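PDB 2R47: uncharacterized protein MTH_862 from Methanothermobacter thermautotrophicus, which is of unknown function, an archaeal protein whose parallel-stranded core sheet, with helices linking adjacent strands, is consistent with a Rossmann-like fold. Local coordinates for residues Glu27-Ala32 / Arg50-Ile55; Val85-Leu90 / Glu119-Cys124. One frame throughout, in Å; residues are numbered along the deposited sequence. Where two conformers were deposited one is given.

Contact 1: Glu27-Ala32 / Arg50-Ile55; sequences ERIGFA and RDKDNI
Lys52 lies across Ile29 at the point where strands 28-33 and 53-58 begin to run side by side, the two parallel arms of a beta-alpha-beta crossover through helix 40-48. Its CB rests 3.6 Å from Glu27 O, and CG remains near the same oxygen. CD then passes Ile29 CD1 at 3.4 Å, a tight approach that is doubtful because Ile29 was deposited in two conformers. CE still skirts that methyl, 4.2 Å from Ile29 CD1, before a bend at the last torsion (chi4 -48°) carries NZ to a hydrogen bond with Ala26 O. Its link to Asp51 OD2 is long.

Backbone bonds alternate between the strands, from Asp53 N to Glu27 O at 3.1 Å and finally from Phe31 N to Ile55 O at 2.8 Å. Ile55 O also lies in the plane of the Phe31 ring, at its edge. Asn54 stands alongside Ile29 and points the same way, with OD1 3.5 Å from Ile29 CB; ND2 is bonded to Val49 O. On the other face, in the Arg28 conformer described, one face of the guanidinium lies over Ile55 CG2, while NH2 is bonded to Gly83 O. The chemistry is thus divided: main-chain bonds set the pairing, the charged tips of Lys52 and Arg28 are held by carbonyls outside the two segments, and Asn54 OD1 is buried without a polar partner in the model.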
loop_
_atom_site.group_PDB
_atom_site.type_symbol
_atom_site.label_atom_id
_atom_site.label_comp_id
_atom_site.label_asym_id
_atom_site.label_seq_id
_atom_site.Cartn_x
_atom_site.Cartn_y
_atom_site.Cartn_z
ATOM N N GLU A 27 15.977 -15.690 -0.734
ATOM C CA GLU A 27 15.657 -16.005 -2.119
ATOM C C GLU A 27 14.140 -15.854 -2.372
ATOM O O GLU A 27 13.728 -15.471 -3.454
ATOM C CB GLU A 27 16.018 -17.473 -2.439
ATOM C CG GLU A 27 17.489 -17.828 -2.436
ATOM C CD GLU A 27 17.784 -19.310 -2.845
ATOM O OE1 GLU A 27 16.873 -20.213 -2.875
ATOM O OE2 GLU A 27 18.974 -19.562 -3.139
ATOM N N ARG A 28 13.331 -16.278 -1.386
ATOM C CA ARG A 28 11.898 -16.428 -1.577
ATOM C C ARG A 28 11.232 -15.856 -0.341
ATOM O O ARG A 28 11.507 -16.306 0.775
ATOM C CB ARG A 28 11.532 -17.912 -1.767
ATOM C CG ARG A 28 10.059 -18.181 -2.083
ATOM C CD ARG A 28 9.768 -19.601 -2.633
ATOM N NE ARG A 28 8.347 -19.963 -2.501
ATOM C CZ ARG A 28 7.449 -19.782 -3.455
ATOM N NH1 ARG A 28 7.815 -19.264 -4.631
ATOM N NH2 ARG A 28 6.210 -20.160 -3.278
ATOM N N ILE A 29 10.369 -14.867 -0.567
ATOM C CA ILE A 29 9.636 -14.228 0.522
ATOM C C ILE A 29 8.144 -14.486 0.365
ATOM O O ILE A 29 7.607 -14.435 -0.738
ATOM C CB ILE A 29 9.905 -12.716 0.560
ATOM C CG1 ILE A 29 11.406 -12.452 0.737
ATOM C CG2 ILE A 29 9.117 -12.040 1.734
ATOM C CD1 ILE A 29 11.782 -10.988 0.627
ATOM N N GLY A 30 7.489 -14.760 1.481
ATOM C CA GLY A 30 6.047 -14.992 1.528
ATOM C C GLY A 30 5.492 -13.881 2.383
ATOM O O GLY A 30 6.055 -13.601 3.426
ATOM N N PHE A 31 4.438 -13.222 1.917
ATOM C CA PHE A 31 3.742 -12.187 2.736
ATOM C C PHE A 31 2.375 -12.756 3.047
ATOM O O PHE A 31 1.679 -13.091 2.109
ATOM C CB PHE A 31 3.567 -10.896 1.915
ATOM C CG PHE A 31 4.882 -10.231 1.532
ATOM C CD1 PHE A 31 5.426 -9.235 2.324
ATOM C CD2 PHE A 31 5.532 -10.578 0.331
ATOM C CE1 PHE A 31 6.616 -8.586 1.961
ATOM C CE2 PHE A 31 6.744 -9.936 -0.043
ATOM C CZ PHE A 31 7.275 -8.947 0.783
ATOM N N ALA A 32 2.015 -12.855 4.334
ATOM C CA ALA A 32 0.709 -13.407 4.735
ATOM C C ALA A 32 -0.099 -12.288 5.358
ATOM O O ALA A 32 0.352 -11.619 6.288
ATOM C CB ALA A 32 0.899 -14.539 5.732
ATOM N N ARG A 50 11.734 -6.898 -5.761
ATOM C CA ARG A 50 11.161 -7.601 -6.911
ATOM C C ARG A 50 12.163 -8.540 -7.579
ATOM O O ARG A 50 11.792 -9.337 -8.450
ATOM C CB ARG A 50 10.630 -6.591 -7.929
ATOM C CG ARG A 50 11.638 -5.496 -8.308
ATOM C CD ARG A 50 10.989 -4.541 -9.310
ATOM N NE ARG A 50 11.847 -3.427 -9.737
ATOM C CZ ARG A 50 12.140 -2.360 -8.977
ATOM N NH1 ARG A 50 11.667 -2.280 -7.735
ATOM N NH2 ARG A 50 12.908 -1.364 -9.445
ATOM N N ASP A 51 13.429 -8.436 -7.177
ATOM C CA ASP A 51 14.464 -9.388 -7.608
ATOM C C ASP A 51 14.263 -10.805 -7.051
ATOM O O ASP A 51 14.850 -11.811 -7.548
ATOM C CB ASP A 51 15.874 -8.856 -7.249
ATOM C CG ASP A 51 16.038 -8.480 -5.761
ATOM O OD1 ASP A 51 15.362 -7.574 -5.249
ATOM O OD2 ASP A 51 16.915 -9.080 -5.107
ATOM N N LYS A 52 13.488 -10.899 -5.974
ATOM C CA LYS A 52 13.299 -12.159 -5.283
ATOM C C LYS A 52 12.071 -12.847 -5.833
ATOM O O LYS A 52 11.374 -12.291 -6.648
ATOM C CB LYS A 52 13.142 -11.911 -3.790
ATOM C CG LYS A 52 14.441 -11.405 -3.190
ATOM C CD LYS A 52 14.286 -11.148 -1.737
ATOM C CE LYS A 52 15.491 -10.328 -1.222
ATOM N NZ LYS A 52 16.820 -10.872 -1.659
ATOM N N ASP A 53 11.857 -14.092 -5.429
ATOM C CA ASP A 53 10.645 -14.804 -5.846
ATOM C C ASP A 53 9.663 -14.664 -4.674
ATOM O O ASP A 53 9.878 -15.187 -3.570
ATOM C CB ASP A 53 10.908 -16.286 -6.185
ATOM C CG ASP A 53 11.313 -16.513 -7.669
ATOM O OD1 ASP A 53 11.332 -15.564 -8.490
ATOM O OD2 ASP A 53 11.593 -17.687 -8.020
ATOM N N ASN A 54 8.576 -13.916 -4.911
ATOM C CA ASN A 54 7.706 -13.506 -3.795
ATOM C C ASN A 54 6.295 -14.054 -3.994
ATOM O O ASN A 54 5.796 -14.166 -5.148
ATOM C CB ASN A 54 7.593 -11.994 -3.789
ATOM C CG ASN A 54 8.960 -11.299 -3.586
ATOM O OD1 ASN A 54 9.735 -11.734 -2.743
ATOM N ND2 ASN A 54 9.235 -10.268 -4.371
ATOM N N ILE A 55 5.656 -14.359 -2.890
ATOM C CA ILE A 55 4.261 -14.817 -2.931
ATOM C C ILE A 55 3.401 -14.122 -1.865
ATOM O O ILE A 55 3.925 -13.633 -0.843
ATOM C CB ILE A 55 4.126 -16.372 -2.719
ATOM C CG1 ILE A 55 4.541 -16.772 -1.294
ATOM C CG2 ILE A 55 4.973 -17.208 -3.766
ATOM C CD1 ILE A 55 4.390 -18.340 -1.006
#

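Contact 2: Val85-Leu90 / Glu119-Cys124; sequences VDVLVL and ELMGLC
Met121 reaches across to Val87 and Val89 in a parallel beta-alpha-beta unit whose strands, 88-91 and 118-125, are joined through helix 103-113. Its side chain runs past both valines: CB faces Val89 CG2 at 4.3 Å, and SD comes 3.7 Å from Val87 CG1. CG lies beside the backbone N (chi1 -70°), which carries the thioether back over Val87. Further along the same face, Val89 CG1 crosses to Leu123 CB at 3.7 Å, so that valine fills the gap between Met121 and Leu123. Phe19 of helix 11-22 packs on Val89, Met121 and Leu123 together, closing over this row of bumps.

The opposite face is built from leucines. Leu120 pushes one methyl, CD1, into the dip between Leu88 and Leu90, 4.2 Å from Leu88 CB and 4.1 Å from Leu90 CG, directly beside Leu88 O. Next to Leu90 the neighbouring strand has Gly122, which adds no bulk, and Leu138 packs against the Leu90 side chain.

Five backbone hydrogen bonds fix this interlocking. At the far end Leu90 O serves two neighbours, accepting Leu123 N at 2.9 Å and a CA-H contact from Gly122 CA at 3.2 Å.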
loop_
_atom_site.group_PDB
_atom_site.type_symbol
_atom_site.label_atom_id
_atom_site.label_comp_id
_atom_site.label_asym_id
_atom_site.label_seq_id
_atom_site.Cartn_x
_atom_site.Cartn_y
_atom_site.Cartn_z
ATOM N N VAL A 85 9.004 -20.679 1.870
ATOM C CA VAL A 85 9.787 -19.471 1.698
ATOM C C VAL A 85 10.890 -19.451 2.701
ATOM O O VAL A 85 10.800 -20.130 3.730
ATOM C CB VAL A 85 8.882 -18.204 1.872
ATOM C CG1 VAL A 85 7.745 -18.226 0.843
ATOM C CG2 VAL A 85 8.249 -18.184 3.281
ATOM N N ASP A 86 11.950 -18.700 2.436
ATOM C CA ASP A 86 12.994 -18.590 3.447
ATOM C C ASP A 86 12.828 -17.354 4.345
ATOM O O ASP A 86 13.492 -17.232 5.357
ATOM C CB ASP A 86 14.404 -18.753 2.850
ATOM C CG ASP A 86 14.676 -17.771 1.740
ATOM O OD1 ASP A 86 14.540 -16.577 2.009
ATOM O OD2 ASP A 86 15.021 -18.180 0.608
ATOM N N VAL A 87 11.911 -16.452 3.980
ATOM C CA VAL A 87 11.444 -15.424 4.951
ATOM C C VAL A 87 9.926 -15.380 4.862
ATOM O O VAL A 87 9.361 -15.216 3.760
ATOM C CB VAL A 87 11.955 -13.974 4.647
ATOM C CG1 VAL A 87 11.383 -12.956 5.693
ATOM C CG2 VAL A 87 13.490 -13.918 4.689
ATOM N N LEU A 88 9.265 -15.521 6.002
ATOM C CA LEU A 88 7.831 -15.396 6.031
ATOM C C LEU A 88 7.514 -14.088 6.737
ATOM O O LEU A 88 7.892 -13.908 7.878
ATOM C CB LEU A 88 7.183 -16.581 6.747
ATOM C CG LEU A 88 5.649 -16.539 6.881
ATOM C CD1 LEU A 88 4.865 -16.335 5.566
ATOM C CD2 LEU A 88 5.175 -17.812 7.646
ATOM N N VAL A 89 6.793 -13.190 6.054
ATOM C CA VAL A 89 6.470 -11.893 6.604
ATOM C C VAL A 89 4.975 -11.899 6.961
ATOM O O VAL A 89 4.084 -11.972 6.073
ATOM C CB VAL A 89 6.804 -10.720 5.579
ATOM C CG1 VAL A 89 6.459 -9.337 6.224
ATOM C CG2 VAL A 89 8.282 -10.827 5.050
ATOM N N LEU A 90 4.687 -11.824 8.251
ATOM C CA LEU A 90 3.298 -11.691 8.710
ATOM C C LEU A 90 2.935 -10.204 8.680
ATOM O O LEU A 90 3.689 -9.359 9.211
ATOM C CB LEU A 90 3.151 -12.212 10.150
ATOM C CG LEU A 90 3.623 -13.671 10.346
ATOM C CD1 LEU A 90 3.367 -14.090 11.885
ATOM C CD2 LEU A 90 2.968 -14.605 9.326
ATOM N N GLU A 119 13.548 -17.253 8.324
ATOM C CA GLU A 119 13.345 -16.126 9.227
ATOM C C GLU A 119 11.855 -15.801 9.300
ATOM O O GLU A 119 11.189 -15.786 8.257
ATOM C CB GLU A 119 14.113 -14.925 8.681
ATOM C CG GLU A 119 13.792 -13.575 9.298
ATOM C CD GLU A 119 14.783 -12.496 8.897
ATOM O OE1 GLU A 119 15.989 -12.804 8.798
ATOM O OE2 GLU A 119 14.374 -11.338 8.686
ATOM N N LEU A 120 11.359 -15.522 10.509
ATOM C CA LEU A 120 10.004 -15.074 10.678
ATOM C C LEU A 120 10.059 -13.560 10.906
ATOM O O LEU A 120 10.737 -13.080 11.826
ATOM C CB LEU A 120 9.348 -15.762 11.871
ATOM C CG LEU A 120 7.899 -15.360 12.140
ATOM C CD1 LEU A 120 7.046 -15.778 10.862
ATOM C CD2 LEU A 120 7.388 -15.923 13.526
ATOM N N MET A 121 9.300 -12.820 10.106
ATOM C CA MET A 121 9.223 -11.380 10.249
ATOM C C MET A 121 7.790 -10.877 10.373
ATOM O O MET A 121 6.849 -11.547 9.959
ATOM C CB MET A 121 9.864 -10.703 9.031
ATOM C CG MET A 121 11.365 -10.869 8.998
ATOM S SD MET A 121 12.153 -9.911 7.679
ATOM C CE MET A 121 11.143 -8.388 7.662
ATOM N N GLY A 122 7.656 -9.693 10.955
ATOM C CA GLY A 122 6.413 -8.962 10.917
ATOM C C GLY A 122 6.574 -7.569 10.355
ATOM O O GLY A 122 7.548 -6.847 10.644
ATOM N N LEU A 123 5.590 -7.147 9.592
ATOM C CA LEU A 123 5.607 -5.806 9.063
ATOM C C LEU A 123 4.246 -5.261 9.451
ATOM O O LEU A 123 3.225 -5.823 9.070
ATOM C CB LEU A 123 5.723 -5.914 7.548
ATOM C CG LEU A 123 6.297 -4.844 6.664
ATOM C CD1 LEU A 123 7.745 -4.577 7.062
ATOM C CD2 LEU A 123 6.241 -5.403 5.198
ATOM N N CYS A 124 4.198 -4.219 10.282
ATOM C CA CYS A 124 2.892 -3.732 10.714
ATOM C C CYS A 124 2.903 -2.204 10.907
ATOM O O CYS A 124 3.935 -1.552 10.747
ATOM C CB CYS A 124 2.458 -4.442 12.023
ATOM S SG CYS A 124 3.561 -4.151 13.431
#

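Beyond helix 11-22 the chain enters strand 28-33, crosses through helix 40-48 and returns on strand 53-58, where contact 1 closes the first loop. It then makes the antiparallel strands 66-71 and 74-78, the latter at the sheet edge, before coming back to strand 88-91, on the other side of 28-33. Helix 103-113 leads to strand 118-125, and contact 2 closes the second loop. The loops follow in series, neither nesting nor crossing. Their first strands are neighbours, with probable hydrogen bonds from Val89 N to Gly30 O and from Ala32 N to Val89 O, both 2.8 Å. The parallel run 53-58, 28-33, 88-91, 118-125 is thus continuous, extended in parallel by 142-154 and bordered antiparallel by 66-71.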